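Local coordinates for protein glutathione S-transferase (Natrialba magadii ATCC 43099, PDB 6GZF) that probably acts on glutathione-linked substrates as a Xi-class glutathione transferase, the class of the glutathionyl-hydroquinone reductases, at residues V85-F99 with K103-L117. Sequence-based numbering, arbitrary orientation.
Sequences VSVVDPYRAEDGWQF and KEGCTHDHVHDVDYL
The long connection between edge strand 84-87 of the thioredoxin-like domain and helix 117-124 folds back on itself here, with Phe-99 as the side chain most covered by the returning chain. Asp-109 sets CB over the middle of one face of the Phe-99 ring, a CH-pi contact 3.9 Å from the centroid, while Val-88 CG1 lies over the opposite face, toward the rim. Val-114 CG2 comes to 3.5 Å from Phe-99 CE1, and Leu-117 CD1 reaches CZ. Asp-109 OD1 takes the N-H of Val-111, an Asx turn, while OD2 accepts from His-112 N and, on its anti lone pair, from Val-114 N; Tyr-59 of the adjoining strand also bonds OD1. Two backbone bonds, Phe-99 N to Asp-115 O and Leu-117 N to Trp-97 O, flank the single bridge between Gln-98 and Tyr-116. The second ties Leu-117 to Trp-97, a residue predicted to bind glutathione, whose CB lies alongside Leu-117 CB at 3.7 Å. Beyond the bridge the Tyr-116 ring receives Asp-95 CB over one face, and Gln-98 OE1 lies in plane at its edge. At the strand, Thr-107 binds both polar backbone atoms of Val-87: Thr-107 N donates to Val-87 O at 3.1 Å, and the hydroxyl OG1, held between its backbone N and carbonyl carbon (chi1 69°), stands in for a backbone acceptor for Val-87 N. A water also joins Val-87 O to Thr-107 O. At the other end, the extended chain of Lys-103 brings NZ to 3.0 Å from Asp-89 OD1, a salt bridge on the syn lone pair; OD1 also accepts from Tyr-91 N above the carboxylate plane. Glu-295 of helix 290-299 gives NZ a second salt bridge, and Thr-100 and Gln-98 NE2 bond Asp-89 OD2.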
# COMPACT_ATOMS: atom_id res chain seq x y z
N VAL A 85 20.34 27.12 -5.18
CA VAL A 85 19.58 25.90 -5.47
C VAL A 85 18.36 26.16 -6.35
O VAL A 85 17.66 27.16 -6.20
CB VAL A 85 19.14 25.21 -4.15
CG1 VAL A 85 18.27 26.14 -3.31
CG2 VAL A 85 18.41 23.91 -4.44
N SER A 86 18.12 25.25 -7.29
CA SER A 86 16.91 25.26 -8.10
C SER A 86 16.09 24.01 -7.82
O SER A 86 16.64 22.92 -7.66
CB SER A 86 17.26 25.35 -9.59
OG SER A 86 17.83 26.61 -9.91
N VAL A 87 14.77 24.17 -7.77
CA VAL A 87 13.88 23.04 -7.49
C VAL A 87 13.06 22.67 -8.71
O VAL A 87 12.27 23.47 -9.22
CB VAL A 87 12.93 23.35 -6.32
CG1 VAL A 87 12.05 22.15 -6.04
CG2 VAL A 87 13.73 23.74 -5.09
N VAL A 88 13.23 21.44 -9.18
CA VAL A 88 12.53 20.96 -10.37
C VAL A 88 11.11 20.52 -10.04
O VAL A 88 10.76 20.31 -8.88
CB VAL A 88 13.28 19.78 -11.02
CG1 VAL A 88 14.70 20.19 -11.37
CG2 VAL A 88 13.29 18.58 -10.10
N ASP A 89 10.29 20.39 -11.09
CA ASP A 89 8.91 19.96 -10.96
C ASP A 89 8.84 18.54 -10.40
O ASP A 89 9.44 17.62 -10.95
CB ASP A 89 8.22 20.03 -12.33
CG ASP A 89 6.70 19.93 -12.25
OD1 ASP A 89 6.17 19.45 -11.23
OD2 ASP A 89 6.03 20.32 -13.23
N PRO A 90 8.11 18.36 -9.28
CA PRO A 90 7.89 17.03 -8.69
C PRO A 90 7.20 16.07 -9.66
O PRO A 90 7.41 14.86 -9.57
CB PRO A 90 7.01 17.32 -7.48
CG PRO A 90 6.43 18.68 -7.72
CD PRO A 90 7.50 19.42 -8.46
N TYR A 91 6.39 16.61 -10.57
CA TYR A 91 5.79 15.79 -11.62
C TYR A 91 6.69 15.77 -12.84
O TYR A 91 7.22 16.80 -13.25
CB TYR A 91 4.40 16.30 -11.99
CG TYR A 91 3.75 15.51 -13.11
CD1 TYR A 91 3.00 14.37 -12.83
CD2 TYR A 91 3.88 15.89 -14.44
CE1 TYR A 91 2.41 13.64 -13.85
CE2 TYR A 91 3.30 15.17 -15.46
CZ TYR A 91 2.56 14.04 -15.16
OH TYR A 91 1.98 13.32 -16.17
N ARG A 92 6.85 14.59 -13.43
CA ARG A 92 7.65 14.44 -14.64
C ARG A 92 7.08 13.36 -15.54
O ARG A 92 6.39 12.45 -15.08
CB ARG A 92 9.10 14.12 -14.28
CG ARG A 92 9.28 12.81 -13.54
CD ARG A 92 10.70 12.29 -13.70
NE ARG A 92 11.01 11.23 -12.75
CZ ARG A 92 12.24 10.76 -12.54
NH1 ARG A 92 13.26 11.27 -13.21
NH2 ARG A 92 12.44 9.79 -11.66
N ALA A 93 7.37 13.46 -16.84
CA ALA A 93 6.88 12.49 -17.80
C ALA A 93 7.92 12.19 -18.88
O ALA A 93 9.07 11.88 -18.57
CB ALA A 93 5.59 12.98 -18.44
N GLU A 94 7.51 12.32 -20.14
CA GLU A 94 8.32 11.90 -21.28
C GLU A 94 9.63 12.67 -21.42
O GLU A 94 10.56 12.21 -22.09
CB GLU A 94 7.51 12.04 -22.57
CG GLU A 94 6.06 11.60 -22.46
CD GLU A 94 5.13 12.74 -22.11
OE1 GLU A 94 5.39 13.88 -22.56
OE2 GLU A 94 4.15 12.51 -21.38
N ASP A 95 9.72 13.84 -20.79
CA ASP A 95 10.90 14.68 -20.92
C ASP A 95 11.79 14.63 -19.68
O ASP A 95 12.79 15.34 -19.60
CB ASP A 95 10.49 16.12 -21.21
CG ASP A 95 9.76 16.27 -22.53
OD1 ASP A 95 10.16 15.60 -23.51
OD2 ASP A 95 8.79 17.04 -22.59
N GLY A 96 11.42 13.80 -18.71
CA GLY A 96 12.18 13.69 -17.47
C GLY A 96 11.96 14.87 -16.55
O GLY A 96 10.93 15.55 -16.64
N TRP A 97 12.92 15.12 -15.66
CA TRP A 97 12.84 16.25 -14.74
C TRP A 97 12.67 17.56 -15.50
O TRP A 97 13.47 17.88 -16.38
CB TRP A 97 14.10 16.33 -13.87
CG TRP A 97 14.24 15.22 -12.86
CD1 TRP A 97 15.24 14.30 -12.79
CD2 TRP A 97 13.36 14.94 -11.76
NE1 TRP A 97 15.04 13.46 -11.72
CE2 TRP A 97 13.89 13.82 -11.08
CE3 TRP A 97 12.17 15.51 -11.29
CZ2 TRP A 97 13.28 13.27 -9.95
CZ3 TRP A 97 11.56 14.96 -10.18
CH2 TRP A 97 12.12 13.86 -9.52
N GLN A 98 11.63 18.31 -15.17
CA GLN A 98 11.35 19.57 -15.85
C GLN A 98 11.27 20.74 -14.88
O GLN A 98 11.12 20.55 -13.67
CB GLN A 98 10.05 19.47 -16.65
CG GLN A 98 8.80 19.35 -15.80
CD GLN A 98 7.54 19.25 -16.64
OE1 GLN A 98 7.60 19.18 -17.87
NE2 GLN A 98 6.39 19.22 -15.98
N PHE A 99 11.37 21.95 -15.41
CA PHE A 99 11.28 23.16 -14.60
C PHE A 99 9.92 23.84 -14.79
O PHE A 99 9.54 24.19 -15.90
CB PHE A 99 12.41 24.13 -14.95
CG PHE A 99 13.77 23.63 -14.56
CD1 PHE A 99 14.50 22.83 -15.42
CD2 PHE A 99 14.32 23.96 -13.33
CE1 PHE A 99 15.75 22.37 -15.07
CE2 PHE A 99 15.57 23.50 -12.98
CZ PHE A 99 16.29 22.71 -13.85
N LYS A 103 4.70 26.69 -10.44
CA LYS A 103 4.20 25.67 -9.52
C LYS A 103 4.77 25.88 -8.11
O LYS A 103 5.93 26.26 -7.96
CB LYS A 103 4.55 24.27 -10.03
CG LYS A 103 3.82 23.14 -9.33
CD LYS A 103 3.99 21.84 -10.08
CE LYS A 103 3.22 20.71 -9.42
NZ LYS A 103 3.32 19.44 -10.20
N GLU A 104 3.94 25.64 -7.10
CA GLU A 104 4.32 25.86 -5.71
C GLU A 104 5.52 25.02 -5.29
O GLU A 104 5.52 23.80 -5.42
CB GLU A 104 3.14 25.56 -4.79
CG GLU A 104 3.46 25.61 -3.31
CD GLU A 104 3.89 26.99 -2.84
OE1 GLU A 104 3.30 27.98 -3.32
OE2 GLU A 104 4.80 27.08 -1.99
N GLY A 105 6.55 25.69 -4.78
CA GLY A 105 7.74 25.01 -4.30
C GLY A 105 8.82 24.87 -5.35
O GLY A 105 9.97 24.55 -5.04
N CYS A 106 8.45 25.10 -6.61
CA CYS A 106 9.38 24.95 -7.72
C CYS A 106 9.93 26.29 -8.18
O CYS A 106 9.30 27.33 -7.97
CB CYS A 106 8.69 24.25 -8.89
SG CYS A 106 7.64 22.87 -8.41
N THR A 107 11.10 26.27 -8.80
CA THR A 107 11.71 27.47 -9.34
C THR A 107 12.09 27.27 -10.80
O THR A 107 11.68 26.29 -11.43
CB THR A 107 12.97 27.89 -8.55
OG1 THR A 107 14.02 26.93 -8.77
CG2 THR A 107 12.68 27.98 -7.06
N HIS A 108 12.87 28.20 -11.33
CA HIS A 108 13.39 28.09 -12.69
C HIS A 108 14.86 27.71 -12.65
O HIS A 108 15.51 27.83 -11.62
CB HIS A 108 13.19 29.40 -13.46
CG HIS A 108 14.00 30.54 -12.92
ND1 HIS A 108 13.60 31.28 -11.83
CD2 HIS A 108 15.19 31.05 -13.31
CE1 HIS A 108 14.50 32.21 -11.58
NE2 HIS A 108 15.48 32.10 -12.47
N ASP A 109 15.39 27.26 -13.79
CA ASP A 109 16.81 26.99 -13.90
C ASP A 109 17.58 28.30 -13.83
O ASP A 109 17.64 29.05 -14.80
CB ASP A 109 17.12 26.25 -15.20
CG ASP A 109 18.61 26.18 -15.50
OD1 ASP A 109 19.40 26.03 -14.55
OD2 ASP A 109 18.98 26.27 -16.69
N HIS A 110 18.17 28.57 -12.66
CA HIS A 110 18.85 29.84 -12.42
C HIS A 110 20.06 30.06 -13.33
O HIS A 110 20.50 31.19 -13.51
CB HIS A 110 19.29 29.93 -10.96
CG HIS A 110 18.16 30.02 -9.99
ND1 HIS A 110 17.44 28.91 -9.57
CD2 HIS A 110 17.61 31.08 -9.34
CE1 HIS A 110 16.51 29.29 -8.72
NE2 HIS A 110 16.59 30.60 -8.56
N VAL A 111 20.60 28.98 -13.89
CA VAL A 111 21.82 29.08 -14.67
C VAL A 111 21.55 29.37 -16.15
O VAL A 111 21.99 30.41 -16.66
CB VAL A 111 22.66 27.79 -14.56
CG1 VAL A 111 23.90 27.89 -15.42
CG2 VAL A 111 23.04 27.54 -13.11
N HIS A 112 20.85 28.48 -16.83
CA HIS A 112 20.63 28.63 -18.27
C HIS A 112 19.16 28.73 -18.66
O HIS A 112 18.83 28.78 -19.84
CB HIS A 112 21.28 27.47 -19.02
CG HIS A 112 22.78 27.48 -18.97
ND1 HIS A 112 23.53 28.55 -19.41
CD2 HIS A 112 23.66 26.56 -18.53
CE1 HIS A 112 24.81 28.29 -19.24
NE2 HIS A 112 24.92 27.08 -18.71
N ASP A 113 18.28 28.75 -17.66
CA ASP A 113 16.84 28.87 -17.88
C ASP A 113 16.33 27.80 -18.84
O ASP A 113 15.66 28.10 -19.83
CB ASP A 113 16.49 30.27 -18.40
CG ASP A 113 15.00 30.54 -18.37
OD1 ASP A 113 14.28 29.91 -17.57
OD2 ASP A 113 14.54 31.40 -19.16
N VAL A 114 16.66 26.54 -18.55
CA VAL A 114 16.26 25.44 -19.41
C VAL A 114 14.88 24.92 -19.05
O VAL A 114 14.42 25.06 -17.92
CB VAL A 114 17.28 24.28 -19.34
CG1 VAL A 114 18.64 24.74 -19.81
CG2 VAL A 114 17.36 23.73 -17.92
N ASP A 115 14.20 24.33 -20.04
CA ASP A 115 12.89 23.74 -19.81
C ASP A 115 13.01 22.43 -19.05
O ASP A 115 12.23 22.15 -18.14
CB ASP A 115 12.17 23.50 -21.14
CG ASP A 115 11.91 24.79 -21.90
OD1 ASP A 115 11.52 25.79 -21.26
OD2 ASP A 115 12.08 24.79 -23.14
N TYR A 116 14.01 21.63 -19.41
CA TYR A 116 14.19 20.32 -18.81
C TYR A 116 15.61 20.10 -18.32
O TYR A 116 16.55 20.74 -18.80
CB TYR A 116 13.80 19.23 -19.82
CG TYR A 116 12.48 19.49 -20.50
CD1 TYR A 116 11.29 19.25 -19.83
CD2 TYR A 116 12.42 19.97 -21.80
CE1 TYR A 116 10.07 19.49 -20.44
CE2 TYR A 116 11.20 20.21 -22.42
CZ TYR A 116 10.03 19.97 -21.73
OH TYR A 116 8.82 20.20 -22.34
N LEU A 117 15.77 19.19 -17.37
CA LEU A 117 17.07 18.91 -16.77
C LEU A 117 18.01 18.23 -17.75
O LEU A 117 19.23 18.32 -17.62
CB LEU A 117 16.90 18.04 -15.52
CG LEU A 117 18.06 18.01 -14.53
CD1 LEU A 117 18.15 19.32 -13.77
CD2 LEU A 117 17.93 16.83 -13.57
O HOH W 1 10.57 23.95 -11.47